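Local coordinates for oxysterol-binding protein homolog 3 (Saccharomyces cerevisiae, PDB 4IC4) that transfers lipids, sterols among them, between membranes without vesicles, its OSBP-related domain holding the lipid in a hydrophobic pocket and also binding phosphatidylinositol 4-phosphate, at residues A[229-234]-A[248-253]; A[196-201]-A[221-226]; A[34-39]-A[293-298]. All coordinates share one frame; numbering follows the deposited sequence.

Contact 1 (A[229-234]-A[248-253]); sequences DKSHIL and FKVSII
Lys-230 lays the aliphatic part of its side chain alongside Ile-253, both pointing the same way, with CG of Lys-230 3.5 Å from CB of Ile-253. Its CG sits between its own N and carbonyl carbon (chi1 61°), and bends at chi3 and chi4 then fold the chain back until NZ lies 4.1 Å from CG1 of Ile-253; the amine has a long, weak ion pair with Glu-222. With an alanine here, Ile-253 would probably lose the cover along one flank and Glu-222 its distant positive charge. On the other face of the strands, Ser-231 sets OG against two aliphatic neighbours, 3.0 Å from CD1 of Ile-252 and 3.1 Å from CG1 of Val-250, while the hydroxyl finds its polar partner in Ser-99 of helix 94-104. Next along, CG1 of Ile-233 lies 3.9 Å from CG2 of Val-250, the two side chains side by side, and its CG2 approaches the Phe-248 ring obliquely. Beneath the side chains the backbones pair regularly: His-232 and Ser-251 exchange two N-H...O bonds, each bent only to 165° at the hydrogen, and the bond from Ile-253 N to Lys-230 O is straighter still at 172°. Strands 230-235 and 247-253 form an antiparallel beta hairpin, whose side chains alternate as in a barrel wall covered on one side by helix 94-104.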
loop_
_atom_site.group_PDB
_atom_site.type_symbol
_atom_site.label_atom_id
_atom_site.label_comp_id
_atom_site.label_asym_id
_atom_site.label_seq_id
_atom_site.Cartn_x
_atom_site.Cartn_y
_atom_site.Cartn_z
ATOM N N ASP A 229 -19.824 -9.672 13.948
ATOM C CA ASP A 229 -20.258 -9.186 12.643
ATOM C C ASP A 229 -19.311 -9.648 11.540
ATOM O O ASP A 229 -18.112 -9.809 11.760
ATOM C CB ASP A 229 -20.310 -7.656 12.642
ATOM C CG ASP A 229 -21.272 -7.106 13.672
ATOM O OD1 ASP A 229 -22.469 -6.944 13.353
ATOM O OD2 ASP A 229 -20.826 -6.844 14.806
ATOM N N LYS A 230 -19.860 -9.865 10.353
ATOM C CA LYS A 230 -19.055 -10.277 9.216
ATOM C C LYS A 230 -19.544 -9.558 7.972
ATOM O O LYS A 230 -20.740 -9.317 7.808
ATOM C CB LYS A 230 -19.142 -11.790 8.998
ATOM C CG LYS A 230 -20.540 -12.298 8.695
ATOM C CD LYS A 230 -20.518 -13.759 8.267
ATOM C CE LYS A 230 -19.805 -13.933 6.935
ATOM N NZ LYS A 230 -20.452 -13.130 5.857
ATOM N N SER A 231 -18.608 -9.197 7.103
ATOM C CA SER A 231 -18.944 -8.522 5.863
ATOM C C SER A 231 -18.374 -9.366 4.733
ATOM O O SER A 231 -17.207 -9.758 4.768
ATOM C CB SER A 231 -18.338 -7.119 5.832
ATOM O OG SER A 231 -18.706 -6.433 4.649
ATOM N N HIS A 232 -19.206 -9.650 3.739
ATOM C CA HIS A 232 -18.802 -10.460 2.601
ATOM C C HIS A 232 -18.790 -9.609 1.338
ATOM O O HIS A 232 -19.833 -9.145 0.879
ATOM C CB HIS A 232 -19.767 -11.642 2.458
ATOM C CG HIS A 232 -19.395 -12.607 1.378
ATOM N ND1 HIS A 232 -19.726 -12.407 0.055
ATOM C CD2 HIS A 232 -18.718 -13.777 1.425
ATOM C CE1 HIS A 232 -19.270 -13.415 -0.667
ATOM N NE2 HIS A 232 -18.654 -14.260 0.140
ATOM N N ILE A 233 -17.599 -9.400 0.782
ATOM C CA ILE A 233 -17.442 -8.594 -0.423
ATOM C C ILE A 233 -17.211 -9.489 -1.630
ATOM O O ILE A 233 -16.264 -10.271 -1.655
ATOM C CB ILE A 233 -16.237 -7.624 -0.308
ATOM C CG1 ILE A 233 -16.431 -6.673 0.874
ATOM C CG2 ILE A 233 -16.090 -6.821 -1.586
ATOM C CD1 ILE A 233 -16.130 -7.283 2.223
ATOM N N LEU A 234 -18.083 -9.375 -2.627
ATOM C CA LEU A 234 -17.956 -10.172 -3.839
ATOM C C LEU A 234 -17.803 -9.271 -5.056
ATOM O O LEU A 234 -18.615 -8.376 -5.284
ATOM C CB LEU A 234 -19.177 -11.084 -4.018
ATOM C CG LEU A 234 -20.566 -10.446 -4.077
ATOM C CD1 LEU A 234 -21.574 -11.476 -4.562
ATOM C CD2 LEU A 234 -20.958 -9.918 -2.707
ATOM N N PHE A 248 -19.059 -4.368 -7.490
ATOM C CA PHE A 248 -18.977 -5.321 -6.394
ATOM C C PHE A 248 -20.156 -5.132 -5.452
ATOM O O PHE A 248 -20.804 -4.086 -5.454
ATOM C CB PHE A 248 -17.656 -5.147 -5.638
ATOM C CG PHE A 248 -17.551 -3.852 -4.885
ATOM C CD1 PHE A 248 -18.077 -3.730 -3.605
ATOM C CD2 PHE A 248 -16.936 -2.749 -5.465
ATOM C CE1 PHE A 248 -17.990 -2.523 -2.912
ATOM C CE2 PHE A 248 -16.844 -1.543 -4.785
ATOM C CZ PHE A 248 -17.371 -1.427 -3.506
ATOM N N LYS A 249 -20.431 -6.158 -4.656
ATOM C CA LYS A 249 -21.528 -6.130 -3.703
ATOM C C LYS A 249 -20.987 -6.487 -2.328
ATOM O O LYS A 249 -20.018 -7.239 -2.207
ATOM C CB LYS A 249 -22.606 -7.144 -4.102
ATOM C CG LYS A 249 -23.275 -6.872 -5.442
ATOM C CD LYS A 249 -24.108 -5.601 -5.406
ATOM C CE LYS A 249 -24.922 -5.443 -6.684
ATOM N NZ LYS A 249 -25.781 -4.229 -6.658
ATOM N N VAL A 250 -21.603 -5.934 -1.292
ATOM C CA VAL A 250 -21.187 -6.209 0.074
ATOM C C VAL A 250 -22.396 -6.650 0.884
ATOM O O VAL A 250 -23.423 -5.970 0.900
ATOM C CB VAL A 250 -20.582 -4.961 0.750
ATOM C CG1 VAL A 250 -20.064 -5.314 2.139
ATOM C CG2 VAL A 250 -19.465 -4.391 -0.111
ATOM N N SER A 251 -22.271 -7.794 1.544
ATOM C CA SER A 251 -23.350 -8.315 2.372
ATOM C C SER A 251 -22.904 -8.255 3.825
ATOM O O SER A 251 -21.940 -8.921 4.216
ATOM C CB SER A 251 -23.669 -9.760 1.980
ATOM O OG SER A 251 -24.076 -9.841 0.626
ATOM N N ILE A 252 -23.595 -7.442 4.618
ATOM C CA ILE A 252 -23.273 -7.285 6.030
ATOM C C ILE A 252 -24.143 -8.215 6.863
ATOM O O ILE A 252 -25.369 -8.129 6.823
ATOM C CB ILE A 252 -23.512 -5.835 6.499
ATOM C CG1 ILE A 252 -22.650 -4.870 5.679
ATOM C CG2 ILE A 252 -23.197 -5.708 7.979
ATOM C CD1 ILE A 252 -21.160 -5.086 5.835
ATOM N N ILE A 253 -23.505 -9.099 7.622
ATOM C CA ILE A 253 -24.232 -10.054 8.445
ATOM C C ILE A 253 -23.901 -9.906 9.925
ATOM O O ILE A 253 -22.853 -10.362 10.384
ATOM C CB ILE A 253 -23.912 -11.503 8.013
ATOM C CG1 ILE A 253 -24.216 -11.681 6.523
ATOM C CG2 ILE A 253 -24.727 -12.487 8.840
ATOM C CD1 ILE A 253 -25.673 -11.483 6.159
#

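Contact 2 (A[196-201]-A[221-226]); sequences FEWTQP and FEVHSS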
loop_
_atom_site.group_PDB
_atom_site.type_symbol
_atom_site.label_atom_id
_atom_site.label_comp_id
_atom_site.label_asym_id
_atom_site.label_seq_id
_atom_site.Cartn_x
_atom_site.Cartn_y
_atom_site.Cartn_z
ATOM N N PHE A 196 -11.130 -5.508 14.061
ATOM C CA PHE A 196 -11.573 -5.890 12.726
ATOM C C PHE A 196 -10.360 -6.486 12.033
ATOM O O PHE A 196 -9.244 -5.997 12.194
ATOM C CB PHE A 196 -12.064 -4.672 11.944
ATOM C CG PHE A 196 -13.269 -4.015 12.544
ATOM C CD1 PHE A 196 -14.553 -4.387 12.152
ATOM C CD2 PHE A 196 -13.118 -3.031 13.512
ATOM C CE1 PHE A 196 -15.674 -3.780 12.724
ATOM C CE2 PHE A 196 -14.232 -2.420 14.091
ATOM C CZ PHE A 196 -15.509 -2.795 13.694
ATOM N N GLU A 197 -10.575 -7.545 11.266
ATOM C CA GLU A 197 -9.486 -8.195 10.555
ATOM C C GLU A 197 -9.904 -8.592 9.151
ATOM O O GLU A 197 -11.074 -8.891 8.895
ATOM C CB GLU A 197 -9.028 -9.446 11.311
ATOM C CG GLU A 197 -8.405 -9.181 12.667
ATOM C CD GLU A 197 -8.143 -10.460 13.442
ATOM O OE1 GLU A 197 -7.485 -11.366 12.890
ATOM O OE2 GLU A 197 -8.593 -10.558 14.604
ATOM N N TRP A 198 -8.943 -8.573 8.235
ATOM C CA TRP A 198 -9.197 -8.972 6.865
ATOM C C TRP A 198 -7.891 -9.099 6.103
ATOM O O TRP A 198 -6.867 -8.540 6.502
ATOM C CB TRP A 198 -10.134 -7.973 6.162
ATOM C CG TRP A 198 -9.532 -6.642 5.794
ATOM C CD1 TRP A 198 -8.920 -6.314 4.615
ATOM C CD2 TRP A 198 -9.522 -5.455 6.594
ATOM N NE1 TRP A 198 -8.534 -4.993 4.633
ATOM C CE2 TRP A 198 -8.891 -4.442 5.836
ATOM C CE3 TRP A 198 -9.984 -5.149 7.882
ATOM C CZ2 TRP A 198 -8.710 -3.142 6.323
ATOM C CZ3 TRP A 198 -9.806 -3.852 8.367
ATOM C CH2 TRP A 198 -9.173 -2.867 7.586
ATOM N N THR A 199 -7.932 -9.889 5.038
ATOM C CA THR A 199 -6.789 -10.073 4.154
ATOM C C THR A 199 -7.208 -9.352 2.880
ATOM O O THR A 199 -8.344 -9.501 2.430
ATOM C CB THR A 199 -6.546 -11.567 3.847
ATOM O OG1 THR A 199 -6.088 -12.225 5.033
ATOM C CG2 THR A 199 -5.502 -11.731 2.750
ATOM N N GLN A 200 -6.319 -8.549 2.305
ATOM C CA GLN A 200 -6.681 -7.834 1.090
ATOM C C GLN A 200 -7.061 -8.803 -0.021
ATOM O O GLN A 200 -6.471 -9.873 -0.156
ATOM C CB GLN A 200 -5.542 -6.909 0.649
ATOM C CG GLN A 200 -5.483 -5.645 1.495
ATOM C CD GLN A 200 -4.514 -4.604 0.972
ATOM O OE1 GLN A 200 -4.544 -3.449 1.405
ATOM N NE2 GLN A 200 -3.649 -5.003 0.049
ATOM N N PRO A 201 -8.064 -8.439 -0.829
ATOM C CA PRO A 201 -8.514 -9.299 -1.925
ATOM C C PRO A 201 -7.470 -9.529 -3.006
ATOM O O PRO A 201 -6.544 -8.737 -3.181
ATOM C CB PRO A 201 -9.737 -8.563 -2.457
ATOM C CG PRO A 201 -9.372 -7.137 -2.238
ATOM C CD PRO A 201 -8.791 -7.159 -0.838
ATOM N N PHE A 221 -13.794 -11.712 -0.438
ATOM C CA PHE A 221 -13.048 -11.653 0.813
ATOM C C PHE A 221 -13.981 -11.143 1.903
ATOM O O PHE A 221 -15.011 -10.530 1.608
ATOM C CB PHE A 221 -11.789 -10.774 0.677
ATOM C CG PHE A 221 -12.031 -9.300 0.839
ATOM C CD1 PHE A 221 -11.749 -8.668 2.048
ATOM C CD2 PHE A 221 -12.488 -8.534 -0.227
ATOM C CE1 PHE A 221 -11.912 -7.291 2.191
ATOM C CE2 PHE A 221 -12.657 -7.156 -0.097
ATOM C CZ PHE A 221 -12.369 -6.532 1.113
ATOM N N GLU A 222 -13.639 -11.417 3.155
ATOM C CA GLU A 222 -14.487 -10.997 4.258
ATOM C C GLU A 222 -13.765 -10.183 5.320
ATOM O O GLU A 222 -12.559 -10.319 5.526
ATOM C CB GLU A 222 -15.132 -12.220 4.924
ATOM C CG GLU A 222 -15.850 -13.158 3.963
ATOM C CD GLU A 222 -16.703 -14.190 4.681
ATOM O OE1 GLU A 222 -16.188 -14.854 5.604
ATOM O OE2 GLU A 222 -17.890 -14.340 4.318
ATOM N N VAL A 223 -14.527 -9.325 5.985
ATOM C CA VAL A 223 -14.015 -8.510 7.069
ATOM C C VAL A 223 -14.728 -9.052 8.297
ATOM O O VAL A 223 -15.946 -9.224 8.280
ATOM C CB VAL A 223 -14.378 -7.026 6.890
ATOM C CG1 VAL A 223 -13.951 -6.234 8.119
ATOM C CG2 VAL A 223 -13.707 -6.481 5.641
ATOM N N HIS A 224 -13.975 -9.331 9.353
ATOM C CA HIS A 224 -14.560 -9.879 10.570
ATOM C C HIS A 224 -14.337 -8.997 11.786
ATOM O O HIS A 224 -13.249 -8.463 11.993
ATOM C CB HIS A 224 -13.989 -11.274 10.832
ATOM C CG HIS A 224 -14.377 -12.286 9.801
ATOM N ND1 HIS A 224 -15.653 -12.801 9.707
ATOM C CD2 HIS A 224 -13.666 -12.860 8.802
ATOM C CE1 HIS A 224 -15.711 -13.648 8.695
ATOM N NE2 HIS A 224 -14.518 -13.702 8.129
ATOM N N SER A 225 -15.386 -8.854 12.590
ATOM C CA SER A 225 -15.332 -8.054 13.801
ATOM C C SER A 225 -15.255 -8.958 15.020
ATOM O O SER A 225 -15.821 -10.053 15.027
ATOM C CB SER A 225 -16.579 -7.179 13.916
ATOM O OG SER A 225 -16.719 -6.693 15.239
ATOM N N SER A 226 -14.559 -8.496 16.052
ATOM C CA SER A 226 -14.434 -9.269 17.278
ATOM C C SER A 226 -15.797 -9.421 17.953
ATOM O O SER A 226 -15.952 -10.224 18.873
ATOM C CB SER A 226 -13.450 -8.591 18.238
ATOM O OG SER A 226 -13.831 -7.252 18.515
HETATM O O HOH W 1 -11.534 -9.535 14.475
HETATM O O HOH W 2 -10.285 -11.520 4.674
#
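Two antiparallel strands of the ORD beta barrel meet here, 196-199 and 221-225, and their pairing turns from backbone bonding to aromatic packing along its length. At the regular end, Glu-197 and His-224 form a hydrogen-bonded pair: Glu-197 N reaches His-224 O at 2.9 Å, His-224 N returns a bond to Glu-197 O, and both donors lie in the plane of the carbonyl they meet. Beside them CE1 of Phe-196 rests 3.7 Å from CB of Ser-225, whose hydroxyl bonds to Glu-194. The strands then part, and a water bridges them, accepting from Thr-199 N and donating to Glu-222 O at 2.7 Å. On the inner face, CB of Trp-198 packs 3.9 Å from CG2 of Val-223, and the indole, with its CG between N and the carbonyl carbon (chi1 73°), stands beside Phe-221 with the five-membered ring tilted 47° to the phenyl plane. Val-98, Phe-101 and Ala-102 of helix 94-104 also touch the Trp-198 side chain. Beyond the strand, Pro-201 covers one face of the phenyl: its CD sits over the ring centre of Phe-221, 3.9 Å from the centroid and 11° off the normal, a CH-pi contact, while CB of Pro-201 comes within 3.5 Å of CD2 of Phe-221.

Contact 3 (A[34-39]-A[293-298]); sequences IPEAAA and KKKYGF
Ile-34 drives its CD1 methyl into the angle between two aromatic rings, 3.4 Å from CD2 of Phe-298 and 3.8 Å from CD2 of Tyr-296. Its CG1 stands between the backbone N and the carbonyl carbon (chi1 53°), and an extended chi2 carries the methyl forward to the edge of the Tyr-296 ring, near its plane; the Ile-34 and Phe-298 side chains cross at about a right angle. Lys-295 slides past Ile-34 in the opposite direction, its CD 3.4 Å from Ile-34 O, then bends at chi4; its amine is bound by Ser-290 O. The methyl of Ala-37 makes an off-centre CH-pi contact, approaching the Tyr-296 ring obliquely, CB 4.0 Å from the centroid and 30° off the normal. OH of Tyr-296 is 2.7 Å from a water that accepts from Ala-39 N. Glu-36, extended beyond CG, runs beside Lys-294, with OE1 3.2 Å from the lysine CD; their charged ends stay apart. Ala-37 N gives Lys-294 O a bond of 2.8 Å, and a second water donates to that carbonyl and Ala-37 O. A type I' turn from Lys-295 to Phe-298 presents the two rings, the Tyr-296 side chain about 9 Å from that of Lys-118, which binds phosphatidylinositol 4-phosphate. The contact ties the loop before helix 44-50 to the one leading into helix 300-305, Glu-67 of strand 66-67 touching both aromatic side chains.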
loop_
_atom_site.group_PDB
_atom_site.type_symbol
_atom_site.label_atom_id
_atom_site.label_comp_id
_atom_site.label_asym_id
_atom_site.label_seq_id
_atom_site.Cartn_x
_atom_site.Cartn_y
_atom_site.Cartn_z
ATOM N N ILE A 34 3.359 15.551 -9.632
ATOM C CA ILE A 34 4.704 15.036 -9.858
ATOM C C ILE A 34 5.095 15.314 -11.296
ATOM O O ILE A 34 4.236 15.559 -12.149
ATOM C CB ILE A 34 4.812 13.504 -9.664
ATOM C CG1 ILE A 34 3.752 12.793 -10.514
ATOM C CG2 ILE A 34 4.725 13.154 -8.195
ATOM C CD1 ILE A 34 4.038 11.322 -10.731
ATOM N N PRO A 35 6.401 15.285 -11.586
ATOM C CA PRO A 35 6.849 15.532 -12.958
ATOM C C PRO A 35 6.344 14.399 -13.848
ATOM O O PRO A 35 6.135 13.279 -13.381
ATOM C CB PRO A 35 8.370 15.522 -12.830
ATOM C CG PRO A 35 8.595 16.021 -11.431
ATOM C CD PRO A 35 7.541 15.272 -10.653
ATOM N N GLU A 36 6.136 14.681 -15.129
ATOM C CA GLU A 36 5.669 13.649 -16.037
ATOM C C GLU A 36 6.721 12.549 -16.136
ATOM O O GLU A 36 7.911 12.805 -15.936
ATOM C CB GLU A 36 5.399 14.243 -17.423
ATOM C CG GLU A 36 4.197 15.170 -17.465
ATOM C CD GLU A 36 4.051 15.869 -18.802
ATOM O OE1 GLU A 36 4.068 15.179 -19.842
ATOM O OE2 GLU A 36 3.915 17.110 -18.812
ATOM N N ALA A 37 6.279 11.328 -16.426
ATOM C CA ALA A 37 7.196 10.200 -16.562
ATOM C C ALA A 37 8.233 10.578 -17.616
ATOM O O ALA A 37 7.890 11.154 -18.644
ATOM C CB ALA A 37 6.433 8.956 -16.990
ATOM N N ALA A 38 9.496 10.259 -17.356
ATOM C CA ALA A 38 10.569 10.595 -18.287
ATOM C C ALA A 38 10.924 9.486 -19.276
ATOM O O ALA A 38 11.775 9.683 -20.143
ATOM C CB ALA A 38 11.810 11.006 -17.509
ATOM N N ALA A 39 10.282 8.328 -19.154
ATOM C CA ALA A 39 10.562 7.217 -20.061
ATOM C C ALA A 39 9.318 6.396 -20.383
ATOM O O ALA A 39 8.350 6.391 -19.623
ATOM C CB ALA A 39 11.635 6.314 -19.462
ATOM N N LYS A 293 -2.353 10.305 -17.313
ATOM C CA LYS A 293 -1.795 9.369 -18.279
ATOM C C LYS A 293 -0.292 9.578 -18.416
ATOM O O LYS A 293 0.451 8.642 -18.710
ATOM C CB LYS A 293 -2.469 9.548 -19.643
ATOM C CG LYS A 293 -2.007 8.550 -20.686
ATOM C CD LYS A 293 -2.792 8.693 -21.982
ATOM C CE LYS A 293 -2.392 7.619 -22.980
ATOM N NZ LYS A 293 -3.199 7.691 -24.229
ATOM N N LYS A 294 0.147 10.810 -18.183
ATOM C CA LYS A 294 1.558 11.152 -18.300
ATOM C C LYS A 294 2.273 11.107 -16.958
ATOM O O LYS A 294 3.471 11.375 -16.884
ATOM C CB LYS A 294 1.704 12.552 -18.895
ATOM C CG LYS A 294 1.030 12.725 -20.248
ATOM C CD LYS A 294 1.185 14.145 -20.757
ATOM C CE LYS A 294 0.520 14.316 -22.111
ATOM N NZ LYS A 294 1.089 13.381 -23.121
ATOM N N LYS A 295 1.537 10.765 -15.904
ATOM C CA LYS A 295 2.107 10.716 -14.566
ATOM C C LYS A 295 1.807 9.429 -13.796
ATOM O O LYS A 295 1.419 9.472 -12.623
ATOM C CB LYS A 295 1.629 11.930 -13.765
ATOM C CG LYS A 295 1.970 13.264 -14.413
ATOM C CD LYS A 295 1.395 14.433 -13.625
ATOM C CE LYS A 295 1.599 15.746 -14.365
ATOM N NZ LYS A 295 0.972 15.710 -15.711
ATOM N N TYR A 296 1.975 8.291 -14.465
ATOM C CA TYR A 296 1.777 6.980 -13.849
ATOM C C TYR A 296 0.374 6.702 -13.314
ATOM O O TYR A 296 0.168 5.707 -12.623
ATOM C CB TYR A 296 2.773 6.802 -12.696
ATOM C CG TYR A 296 4.221 7.022 -13.074
ATOM C CD1 TYR A 296 4.951 6.019 -13.710
ATOM C CD2 TYR A 296 4.853 8.232 -12.803
ATOM C CE1 TYR A 296 6.279 6.213 -14.069
ATOM C CE2 TYR A 296 6.188 8.442 -13.163
ATOM C CZ TYR A 296 6.890 7.425 -13.793
ATOM O OH TYR A 296 8.205 7.609 -14.149
ATOM N N GLY A 297 -0.586 7.566 -13.627
ATOM C CA GLY A 297 -1.938 7.356 -13.132
ATOM C C GLY A 297 -2.048 7.592 -11.634
ATOM O O GLY A 297 -2.995 7.144 -10.992
ATOM N N PHE A 298 -1.073 8.311 -11.087
ATOM C CA PHE A 298 -1.016 8.627 -9.656
ATOM C C PHE A 298 -2.208 9.421 -9.132
ATOM O O PHE A 298 -2.779 10.250 -9.845
ATOM C CB PHE A 298 0.217 9.487 -9.355
ATOM C CG PHE A 298 1.473 8.715 -9.046
ATOM C CD1 PHE A 298 1.627 7.381 -9.414
ATOM C CD2 PHE A 298 2.534 9.366 -8.421
ATOM C CE1 PHE A 298 2.828 6.711 -9.165
ATOM C CE2 PHE A 298 3.729 8.708 -8.171
ATOM C CZ PHE A 298 3.877 7.382 -8.541
HETATM O O HOH W 3 5.298 11.594 -19.480
HETATM O O HOH W 4 9.400 7.012 -16.489
#

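Contacts 1 and 2 are successive pieces of the same barrel wall: strands 214-225 and 230-235 are neighbours, joined by probable hydrogen bonds from Ser-231 N to Val-223 O and from Ile-233 N to Phe-221 O, and helix 94-104 packs on both. Contact 2 is the more buried and the richer in aromatic rings, whereas contact 1 is partly buried, with a ladder of backbone bonds and branched aliphatic side chains. Contact 3, its nearest atoms about 16 Å from contact 2, lies across the chain's centre from it and joins loops far apart in sequence; partly buried, it mixes buried Ile-34, Tyr-296 and Phe-298 with exposed Glu-36 and Lys-294, one direct backbone bond replacing the strand ladder.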